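Local coordinates for protein nucleoside-diphosphate-sugar epimerase (PDB 2X4G) that probably acts as an NAD-dependent epimerase or dehydratase on nucleoside-diphosphate sugars, as in its Rossmann-fold family, at residues 182-187 and 215-220. Numbering follows the deposited sequence.
Sequences GMVLGE and NVIDAA
Met-183 and Leu-185 make all four backbone hydrogen bonds of this contact. Three pair strand 183-185 with its parallel neighbour 215-218: Met-183 N donates to Asn-215 O, Ile-217 N to Met-183 O (2.8 Å), and Leu-185 N to Ile-217 O, the straightest of the set at 167°. The fourth, from Ala-219 N, the first residue of helix 219-232, to Leu-185 O (2.8 Å), is the most bent (132°), its donor above the carbonyl plane. Asp-218, the last residue of the strand, is the helix N-cap, its OD2 accepting from Glu-221 N. Asp-218 OD1 is hydrogen-bonded to Thr-326 OG1 and forms a salt bridge with Arg-329 NH1. Asn-215 OD1 accepts from Gly-243 N and its ND2 donates to Asn-245 OD1.

On one face Leu-185 CD1 rests on Val-216 CG1 (3.5 Å). On the other, Val-184 sets CG2 beside Ile-217 CG2, while CG1, anti to its backbone N (chi1 -180°), reaches past the strand end to Ala-219 CB (3.8 Å).

Helix 24-35 packs against Val-184 and Ala-219 through Leu-24, helix 323-336 covers Leu-185 and Val-216, and backbone hydrogen bonds join Gly-182 to Leu-241 and Val-216 to His-244 of strand 238-247, antiparallel to 213-218.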
loop_
_atom_site.group_PDB
_atom_site.type_symbol
_atom_site.label_atom_id
_atom_site.label_comp_id
_atom_site.label_asym_id
_atom_site.label_seq_id
_atom_site.Cartn_x
_atom_site.Cartn_y
_atom_site.Cartn_z
ATOM N N GLY A 182 -16.556 5.795 20.078
ATOM C CA GLY A 182 -16.570 6.147 18.669
ATOM C C GLY A 182 -15.263 6.823 18.290
ATOM O O GLY A 182 -14.316 6.857 19.085
ATOM N N MET A 183 -15.202 7.365 17.076
ATOM C CA MET A 183 -14.047 8.130 16.635
ATOM C C MET A 183 -13.829 9.301 17.615
ATOM O O MET A 183 -14.669 10.187 17.716
ATOM C CB MET A 183 -14.290 8.648 15.218
ATOM C CG MET A 183 -13.051 9.121 14.487
ATOM S SD MET A 183 -13.435 10.199 13.085
ATOM C CE MET A 183 -11.784 10.677 12.573
ATOM N N VAL A 184 -12.708 9.280 18.336
ATOM C CA VAL A 184 -12.388 10.270 19.370
ATOM C C VAL A 184 -11.733 11.523 18.783
ATOM O O VAL A 184 -10.715 11.441 18.118
ATOM C CB VAL A 184 -11.453 9.660 20.425
ATOM C CG1 VAL A 184 -11.113 10.671 21.509
ATOM C CG2 VAL A 184 -12.102 8.411 21.042
ATOM N N LEU A 185 -12.312 12.689 19.033
ATOM C CA LEU A 185 -11.776 13.949 18.498
ATOM C C LEU A 185 -11.686 14.968 19.629
ATOM O O LEU A 185 -12.618 15.056 20.445
ATOM C CB LEU A 185 -12.685 14.500 17.389
ATOM C CG LEU A 185 -12.640 13.816 16.021
ATOM C CD1 LEU A 185 -13.735 14.392 15.163
ATOM C CD2 LEU A 185 -11.286 13.998 15.344
ATOM N N GLY A 186 -10.586 15.724 19.678
ATOM C CA GLY A 186 -10.433 16.741 20.710
ATOM C C GLY A 186 -9.048 17.308 20.824
ATOM O O GLY A 186 -8.240 17.167 19.938
ATOM N N GLU A 187 -8.770 17.966 21.935
ATOM C CA GLU A 187 -7.423 18.508 22.160
ATOM C C GLU A 187 -6.455 17.456 22.735
ATOM O O GLU A 187 -6.861 16.403 23.232
ATOM C CB GLU A 187 -7.476 19.737 23.052
ATOM C CG GLU A 187 -8.102 19.512 24.407
ATOM C CD GLU A 187 -8.136 20.768 25.265
ATOM O OE1 GLU A 187 -7.714 21.846 24.788
ATOM O OE2 GLU A 187 -8.619 20.689 26.420
ATOM N N ASN A 215 -19.710 7.576 14.006
ATOM C CA ASN A 215 -19.941 8.209 15.308
ATOM C C ASN A 215 -18.666 8.838 15.831
ATOM O O ASN A 215 -17.628 8.166 15.964
ATOM C CB ASN A 215 -20.466 7.235 16.350
ATOM C CG ASN A 215 -20.931 7.943 17.632
ATOM O OD1 ASN A 215 -20.176 8.047 18.594
ATOM N ND2 ASN A 215 -22.169 8.439 17.636
ATOM N N VAL A 216 -18.772 10.133 16.126
ATOM C CA VAL A 216 -17.677 10.947 16.618
ATOM C C VAL A 216 -17.941 11.291 18.079
ATOM O O VAL A 216 -19.087 11.532 18.448
ATOM C CB VAL A 216 -17.577 12.226 15.781
ATOM C CG1 VAL A 216 -16.745 13.297 16.483
ATOM C CG2 VAL A 216 -16.980 11.891 14.450
ATOM N N ILE A 217 -16.894 11.300 18.904
ATOM C CA ILE A 217 -17.032 11.600 20.332
ATOM C C ILE A 217 -15.928 12.526 20.814
ATOM O O ILE A 217 -14.780 12.449 20.374
ATOM C CB ILE A 217 -17.063 10.332 21.241
ATOM C CG1 ILE A 217 -17.522 10.723 22.663
ATOM C CG2 ILE A 217 -15.713 9.637 21.256
ATOM C CD1 ILE A 217 -17.257 9.738 23.721
ATOM N N ASP A 218 -16.316 13.424 21.711
ATOM C CA ASP A 218 -15.431 14.426 22.255
ATOM C C ASP A 218 -14.408 13.711 23.171
ATOM O O ASP A 218 -14.754 12.804 23.922
ATOM C CB ASP A 218 -16.300 15.469 22.975
ATOM C CG ASP A 218 -15.505 16.529 23.734
ATOM O OD1 ASP A 218 -15.290 17.612 23.155
ATOM O OD2 ASP A 218 -15.147 16.311 24.924
ATOM N N ALA A 219 -13.145 14.092 23.071
ATOM C CA ALA A 219 -12.105 13.397 23.783
ATOM C C ALA A 219 -12.314 13.490 25.292
ATOM O O ALA A 219 -12.220 12.480 25.998
ATOM C CB ALA A 219 -10.748 13.945 23.403
ATOM N N ALA A 220 -12.581 14.698 25.780
ATOM C CA ALA A 220 -12.718 14.923 27.223
ATOM C C ALA A 220 -13.787 14.002 27.775
ATOM O O ALA A 220 -13.587 13.379 28.801
ATOM C CB ALA A 220 -13.046 16.405 27.546
#